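Local coordinates for putative TetR transcriptional regulator (Rhodococcus sp., PDB 2I10), which probably binds DNA as a transcriptional regulator of the TetR family, and is seen here with p-nitrophenol bound, at residues B[22-26]-B[27-31]; B[121-124]-B[125-129]; B[182-185]-B[186-189]. All coordinates share one frame; numbering follows the deposited sequence. Where two conformers were deposited one is given.

How the contacts relate
The three contacts come in sequence order, and each is a local one, between residues three to five apart. Contact 1 ends helix 15-27 in the DNA-binding region, contact 2 forms the first turns of helix 121-148, and contact 3 lies within helix 181-192. Contacts 1 and 2 have centres about 12 Å apart and touch: Glu122 OE2 of contact 2 accepts a probable hydrogen bond from Glu30 N of contact 1, so the ligand-binding part of the chain meets the DNA-binding part here. Contact 3 lies across the chain's centre, about 33 and 30 Å from the centres of contacts 1 and 2. There helix 181-192 meets the second subunit, which contact 1 also touches.

Contact 1 of 3, residues B[22-26]-B[27-31]; sequences ELFWR and QGYEG
The side chains of Gln27 and Leu23 run alongside each other in one direction at the carboxyl end of helix 15-27, the first helix of the DNA-binding domain characteristic of TetR-family regulators. Leu23 reaches the amide group with its CD2 methyl, 3.8 Å from Gln27 CD. Arg26, the other neighbour of this amide, runs alongside it: its CG stands anti to the backbone N (chi1 179°), and a bend at chi3 brings NH2 to 3.8 Å from Gln27 CD. The guanidinium and amide planes are turned 61° against each other, so the two flat groups do not stack. With an alanine here in place of Gln27, Leu23 CD2 would probably lose its contact with the amide and the Arg26 guanidinium would be left freer to turn.

The backbone beneath ends the helix. Gln27 N still donates to Leu23 O at 2.8 Å in regular helical fashion, whereas Gly28 N approaches Phe24 O from above the carbonyl plane. Gly28 then leaves helical geometry with a positive phi of 76°, at which a beta carbon would collide with the carbonyl oxygen of Gln27.

Past this turn Tyr29 lies alongside Phe24, its CD1 4.1 Å from Phe24 CE1. Phe59 joins the two rings, meeting Phe24 edge-to-face, while Lys55 makes a cation-pi contact with Tyr29. Leu23 packs on Leu37 and Ala40 of helix 34-41, within the predicted helix-turn-helix. Gly28 O, hydrogen-bonded to Thr32 OG1, lies in the plane of the Phe24 ring at its edge, 3.9 Å from Phe24 CD1.

Contact 2 of 3, residues B[121-124]-B[125-129]; sequences HEIV and DLLTA
The hydroxyl of Thr128 makes the polar side-chain contact of this helical turn, with the backbone carbonyl of Val124. Thr128 OG1 donates to Val124 O at 2.8 Å from above the carbonyl plane, some 40° out of it, while Thr128 N donates to the same oxygen at 2.9 Å. Two bonds therefore grip one carbonyl. The hydroxyl gets there because OG1 lies beside its own backbone N (chi1 -59°), which turns it back toward the preceding turn.

Backbone bonds run alongside. Asp125 N, Leu126 N and Leu127 N pair with the carbonyls of His121, Glu122 and Ile123, the straightest being Leu127 N to Ile123 O, with 172° at the hydrogen. These are the i to i+4 bonds of an alpha helix, here the opening turns of helix 121-148, a long helix of the ligand-binding domain in this TetR-type fold; further along it come Arg131, Glu132 and Arg135, which line the p-nitrophenol pocket.

Apolar contact is made on the buried side, where Ile123 and Leu127 cross at a slant and Ile123 CG2 comes within 4.2 Å of Leu127 CD1. Both side chains also pack on Met108 of helix 108-112, and Leu126 reaches Phe59 and Leu63 of helix 55-66.

The ionisable groups of His121 and Asp125 are near but not in contact, His121 ND1 standing 4.6 Å from Asp125 OD2. Glu122 looks elsewhere, its OE2 accepting a hydrogen bond from Glu30 N and a weak one from Tyr29 N, both beyond the end of helix 15-27.

Contact 3 of 3, residues B[182-185]-B[186-189]; sequences EELT and AAAI
Thr185 and Ile189 meet one turn apart, with Thr185 CG2 4.2 Å from Ile189 CD1. Ile189 CG1, placed beside its own backbone N (chi1 -70°), also lies over Thr185 O at 3.4 Å, the carbonyl that accepts from Ile189 N. Three more such i to i+4 bonds tie Ala186, Ala187 and Ala188 to the carbonyls of Glu182, Glu183 and Leu184. Leu184 CD1 makes a looser apolar approach to Ala187 CB, at 4.5 Å.

Further out, the polar end of Thr185 is held by its own helix, OG1 being hydrogen-bonded to Arg181 O one turn earlier. Glu183 turns to the second subunit, where its OE2 forms a salt bridge with NE of Arg162, a position that also belongs to the p-nitrophenol pocket. The small methyls of Ala186 and Ala187 pack on Ala159 of that subunit, consistent with the helix-on-helix dimer interface of TetR-family proteins. Within its own chain helix 181-192 rests on two helices: Leu184 and Ala188 lie against Leu171 of helix 157-177 and Val95 of helix 83-98, while Ile189 touches Leu88.

Contact 1 of 3, residues B[22-26]-B[27-31]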
loop_
_atom_site.group_PDB
_atom_site.type_symbol
_atom_site.label_atom_id
_atom_site.label_comp_id
_atom_site.label_asym_id
_atom_site.label_seq_id
_atom_site.Cartn_x
_atom_site.Cartn_y
_atom_site.Cartn_z
ATOM N N GLU B 22 8.397 -8.838 13.277
ATOM C CA GLU B 22 7.592 -10.074 13.130
ATOM C C GLU B 22 7.055 -10.543 14.447
ATOM O O GLU B 22 5.926 -11.007 14.515
ATOM C CB GLU B 22 8.389 -11.247 12.495
ATOM C CG GLU B 22 9.316 -10.808 11.390
ATOM C CD GLU B 22 10.053 -11.955 10.689
ATOM O OE1 GLU B 22 10.711 -12.812 11.352
ATOM O OE2 GLU B 22 9.984 -11.956 9.442
ATOM N N LEU B 23 7.891 -10.481 15.482
ATOM C CA LEU B 23 7.475 -10.849 16.813
ATOM C C LEU B 23 6.386 -9.960 17.311
ATOM O O LEU B 23 5.382 -10.438 17.814
ATOM C CB LEU B 23 8.643 -10.751 17.807
ATOM C CG LEU B 23 9.517 -11.963 18.015
ATOM C CD1 LEU B 23 10.721 -11.570 18.860
ATOM C CD2 LEU B 23 8.712 -13.103 18.666
ATOM N N PHE B 24 6.613 -8.654 17.261
ATOM C CA PHE B 24 5.632 -7.719 17.804
ATOM C C PHE B 24 4.369 -7.810 16.943
ATOM O O PHE B 24 3.243 -7.637 17.430
ATOM C CB PHE B 24 6.142 -6.259 17.814
ATOM C CG PHE B 24 7.295 -5.970 18.779
ATOM C CD1 PHE B 24 7.201 -6.237 20.137
ATOM C CD2 PHE B 24 8.445 -5.338 18.324
ATOM C CE1 PHE B 24 8.246 -5.925 21.017
ATOM C CE2 PHE B 24 9.500 -5.030 19.196
ATOM C CZ PHE B 24 9.393 -5.327 20.533
ATOM N N TRP B 25 4.552 -8.049 15.641
ATOM C CA TRP B 25 3.382 -8.085 14.743
ATOM C C TRP B 25 2.458 -9.199 15.204
ATOM O O TRP B 25 1.273 -8.971 15.381
ATOM C CB TRP B 25 3.825 -8.343 13.316
ATOM C CG TRP B 25 2.713 -8.384 12.328
ATOM C CD1 TRP B 25 2.095 -9.508 11.814
ATOM C CD2 TRP B 25 2.084 -7.255 11.702
ATOM N NE1 TRP B 25 1.117 -9.137 10.913
ATOM C CE2 TRP B 25 1.097 -7.766 10.809
ATOM C CE3 TRP B 25 2.280 -5.871 11.787
ATOM C CZ2 TRP B 25 0.288 -6.933 10.031
ATOM C CZ3 TRP B 25 1.485 -5.049 11.023
ATOM C CH2 TRP B 25 0.487 -5.587 10.147
ATOM N N ARG B 26 3.027 -10.387 15.417
ATOM C CA ARG B 26 2.279 -11.593 15.784
ATOM C C ARG B 26 1.820 -11.612 17.244
ATOM O O ARG B 26 0.701 -12.049 17.543
ATOM C CB ARG B 26 3.129 -12.824 15.498
ATOM C CG ARG B 26 2.427 -14.156 15.869
ATOM C CD ARG B 26 3.293 -15.373 15.597
ATOM N NE ARG B 26 4.359 -15.521 16.603
ATOM C CZ ARG B 26 5.635 -15.207 16.393
ATOM N NH1 ARG B 26 6.041 -14.709 15.217
ATOM N NH2 ARG B 26 6.503 -15.393 17.358
ATOM N N GLN B 27 2.682 -11.136 18.155
ATOM C CA GLN B 27 2.413 -11.257 19.591
ATOM C C GLN B 27 1.932 -9.962 20.282
ATOM O O GLN B 27 1.436 -10.013 21.406
ATOM C CB GLN B 27 3.661 -11.794 20.335
ATOM C CG GLN B 27 4.319 -13.059 19.745
ATOM C CD GLN B 27 5.458 -13.613 20.603
ATOM O OE1 GLN B 27 6.330 -12.876 21.114
ATOM N NE2 GLN B 27 5.437 -14.906 20.795
ATOM N N GLY B 28 2.101 -8.814 19.631
ATOM C CA GLY B 28 1.859 -7.551 20.305
ATOM C C GLY B 28 3.013 -7.213 21.240
ATOM O O GLY B 28 3.964 -7.976 21.397
ATOM N N TYR B 29 2.943 -6.037 21.827
ATOM C CA TYR B 29 4.003 -5.560 22.664
ATOM C C TYR B 29 4.044 -6.333 23.973
ATOM O O TYR B 29 5.062 -6.913 24.327
ATOM C CB TYR B 29 3.834 -4.056 22.917
ATOM C CG TYR B 29 4.931 -3.496 23.806
ATOM C CD1 TYR B 29 6.198 -3.231 23.280
ATOM C CD2 TYR B 29 4.698 -3.239 25.173
ATOM C CE1 TYR B 29 7.238 -2.702 24.078
ATOM C CE2 TYR B 29 5.725 -2.729 25.980
ATOM C CZ TYR B 29 6.990 -2.463 25.430
ATOM O OH TYR B 29 8.037 -1.968 26.215
ATOM N N GLU B 30 2.900 -6.396 24.635
ATOM C CA GLU B 30 2.783 -6.910 25.996
ATOM C C GLU B 30 3.181 -8.343 26.103
ATOM O O GLU B 30 3.793 -8.733 27.087
ATOM C CB GLU B 30 1.351 -6.769 26.501
ATOM C CG GLU B 30 0.966 -5.344 26.725
ATOM C CD GLU B 30 -0.338 -5.166 27.496
ATOM O OE1 GLU B 30 -0.825 -6.145 28.128
ATOM O OE2 GLU B 30 -0.851 -4.013 27.465
ATOM N N GLY B 31 2.846 -9.113 25.066
ATOM C CA GLY B 31 3.052 -10.522 25.075
ATOM C C GLY B 31 4.372 -10.913 24.463
ATOM O O GLY B 31 4.633 -12.095 24.325
#

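Contact 2 of 3, residues B[121-124]-B[125-129]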
loop_
_atom_site.group_PDB
_atom_site.type_symbol
_atom_site.label_atom_id
_atom_site.label_comp_id
_atom_site.label_asym_id
_atom_site.label_seq_id
_atom_site.Cartn_x
_atom_site.Cartn_y
_atom_site.Cartn_z
ATOM N N HIS B 121 -4.172 -8.153 18.017
ATOM C CA HIS B 121 -5.189 -7.094 18.237
ATOM C C HIS B 121 -4.624 -5.744 18.789
ATOM O O HIS B 121 -5.096 -4.671 18.393
ATOM C CB HIS B 121 -6.407 -7.605 19.052
ATOM C CG HIS B 121 -6.084 -7.960 20.464
ATOM N ND1 HIS B 121 -6.199 -7.059 21.496
ATOM C CD2 HIS B 121 -5.620 -9.111 21.014
ATOM C CE1 HIS B 121 -5.824 -7.639 22.624
ATOM N NE2 HIS B 121 -5.474 -8.886 22.360
ATOM N N GLU B 122 -3.590 -5.818 19.624
ATOM C CA GLU B 122 -2.892 -4.642 20.156
ATOM C C GLU B 122 -2.335 -3.802 19.014
ATOM O O GLU B 122 -2.363 -2.570 19.059
ATOM C CB GLU B 122 -1.697 -5.073 21.012
ATOM C CG GLU B 122 -1.964 -5.412 22.483
ATOM C CD GLU B 122 -0.680 -5.894 23.227
ATOM O OE1 GLU B 122 -0.749 -6.943 23.912
ATOM O OE2 GLU B 122 0.398 -5.252 23.118
ATOM N N ILE B 123 -1.830 -4.496 17.983
ATOM C CA ILE B 123 -1.213 -3.853 16.848
ATOM C C ILE B 123 -2.306 -3.266 15.938
ATOM O O ILE B 123 -2.125 -2.186 15.402
ATOM C CB ILE B 123 -0.315 -4.828 16.048
ATOM C CG1 ILE B 123 0.809 -5.410 16.922
ATOM C CG2 ILE B 123 0.250 -4.132 14.762
ATOM C CD1 ILE B 123 1.929 -4.442 17.388
ATOM N N VAL B 124 -3.445 -3.974 15.824
ATOM C CA VAL B 124 -4.635 -3.473 15.105
ATOM C C VAL B 124 -5.098 -2.143 15.718
ATOM O O VAL B 124 -5.349 -1.169 15.001
ATOM C CB VAL B 124 -5.822 -4.520 15.160
ATOM C CG1 VAL B 124 -7.128 -3.896 14.671
ATOM C CG2 VAL B 124 -5.480 -5.763 14.355
ATOM N N ASP B 125 -5.212 -2.132 17.047
ATOM C CA ASP B 125 -5.619 -0.959 17.795
ATOM C C ASP B 125 -4.631 0.190 17.598
ATOM O O ASP B 125 -5.022 1.338 17.370
ATOM C CB ASP B 125 -5.829 -1.310 19.290
ATOM C CG ASP B 125 -7.067 -2.165 19.512
ATOM O OD1 ASP B 125 -7.877 -2.320 18.564
ATOM O OD2 ASP B 125 -7.242 -2.687 20.624
ATOM N N LEU B 126 -3.354 -0.141 17.629
ATOM C CA LEU B 126 -2.300 0.857 17.426
ATOM C C LEU B 126 -2.396 1.518 16.014
ATOM O O LEU B 126 -2.347 2.742 15.884
ATOM C CB LEU B 126 -0.924 0.189 17.666
ATOM C CG LEU B 126 0.380 0.979 17.449
ATOM C CD1 LEU B 126 1.553 0.095 17.760
ATOM C CD2 LEU B 126 0.552 1.423 16.052
ATOM N N LEU B 127 -2.495 0.691 14.971
ATOM C CA LEU B 127 -2.658 1.205 13.615
ATOM C C LEU B 127 -3.946 1.982 13.400
ATOM O O LEU B 127 -3.928 2.988 12.724
ATOM C CB LEU B 127 -2.559 0.063 12.569
ATOM C CG LEU B 127 -1.186 -0.603 12.508
ATOM C CD1 LEU B 127 -1.166 -1.825 11.553
ATOM C CD2 LEU B 127 -0.191 0.453 12.090
ATOM N N THR B 128 -5.056 1.497 13.950
ATOM C CA THR B 128 -6.324 2.210 13.852
ATOM C C THR B 128 -6.232 3.616 14.457
ATOM O O THR B 128 -6.673 4.584 13.824
ATOM C CB THR B 128 -7.459 1.431 14.535
ATOM O OG1 THR B 128 -7.575 0.149 13.912
ATOM C CG2 THR B 128 -8.770 2.153 14.411
ATOM N N ALA B 129 -5.653 3.722 15.662
ATOM C CA ALA B 129 -5.443 5.016 16.291
ATOM C C ALA B 129 -4.497 5.901 15.475
ATOM O O ALA B 129 -4.769 7.049 15.248
ATOM C CB ALA B 129 -4.872 4.814 17.769
#

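Contact 3 of 3, residues B[182-185]-B[186-189]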
loop_
_atom_site.group_PDB
_atom_site.type_symbol
_atom_site.label_atom_id
_atom_site.label_comp_id
_atom_site.label_asym_id
_atom_site.label_seq_id
_atom_site.Cartn_x
_atom_site.Cartn_y
_atom_site.Cartn_z
ATOM N N GLU B 182 14.992 7.702 -6.813
ATOM C CA GLU B 182 14.852 8.992 -7.502
ATOM C C GLU B 182 13.493 9.087 -8.215
ATOM O O GLU B 182 12.832 10.149 -8.240
ATOM C CB GLU B 182 16.023 9.236 -8.473
ATOM C CG GLU B 182 17.416 9.226 -7.799
ATOM C CD GLU B 182 18.579 9.558 -8.739
ATOM O OE1 GLU B 182 18.366 10.220 -9.784
ATOM O OE2 GLU B 182 19.725 9.159 -8.419
ATOM N N GLU B 183 13.079 7.969 -8.792
ATOM C CA GLU B 183 11.776 7.882 -9.421
ATOM C C GLU B 183 10.628 8.029 -8.396
ATOM O O GLU B 183 9.616 8.702 -8.667
ATOM C CB GLU B 183 11.674 6.548 -10.128
ATOM C CG GLU B 183 10.433 6.350 -10.927
ATOM C CD GLU B 183 10.544 5.146 -11.835
ATOM O OE1 GLU B 183 11.576 5.006 -12.505
ATOM O OE2 GLU B 183 9.588 4.355 -11.888
ATOM N N LEU B 184 10.759 7.387 -7.240
ATOM C CA LEU B 184 9.713 7.469 -6.216
ATOM C C LEU B 184 9.621 8.874 -5.612
ATOM O O LEU B 184 8.526 9.372 -5.313
ATOM C CB LEU B 184 9.901 6.396 -5.121
ATOM C CG LEU B 184 8.600 5.906 -4.491
ATOM C CD1 LEU B 184 7.583 5.463 -5.550
ATOM C CD2 LEU B 184 8.832 4.798 -3.471
ATOM N N THR B 185 10.776 9.513 -5.447
ATOM C CA THR B 185 10.843 10.885 -4.974
ATOM C C THR B 185 10.160 11.822 -5.976
ATOM O O THR B 185 9.396 12.703 -5.558
ATOM C CB THR B 185 12.321 11.298 -4.731
ATOM O OG1 THR B 185 12.824 10.560 -3.608
ATOM C CG2 THR B 185 12.440 12.801 -4.468
ATOM N N ALA B 186 10.424 11.625 -7.283
ATOM C CA ALA B 186 9.724 12.387 -8.319
ATOM C C ALA B 186 8.209 12.144 -8.231
ATOM O O ALA B 186 7.433 13.086 -8.275
ATOM C CB ALA B 186 10.280 12.085 -9.732
ATOM N N ALA B 187 7.791 10.905 -8.023
ATOM C CA ALA B 187 6.383 10.596 -7.831
ATOM C C ALA B 187 5.747 11.306 -6.618
ATOM O O ALA B 187 4.587 11.753 -6.708
ATOM C CB ALA B 187 6.167 9.089 -7.730
ATOM N N ALA B 188 6.479 11.375 -5.498
ATOM C CA ALA B 188 5.967 12.040 -4.284
ATOM C C ALA B 188 5.804 13.550 -4.503
ATOM O O ALA B 188 4.841 14.129 -4.042
ATOM C CB ALA B 188 6.880 11.758 -3.116
ATOM N N ILE B 189 6.750 14.161 -5.231
ATOM C CA ILE B 189 6.680 15.554 -5.647
ATOM C C ILE B 189 5.454 15.815 -6.530
ATOM O O ILE B 189 4.742 16.793 -6.313
ATOM C CB ILE B 189 7.981 16.022 -6.346
ATOM C CG1 ILE B 189 9.110 16.117 -5.307
ATOM C CG2 ILE B 189 7.795 17.378 -7.026
ATOM C CD1 ILE B 189 10.547 16.296 -5.904
#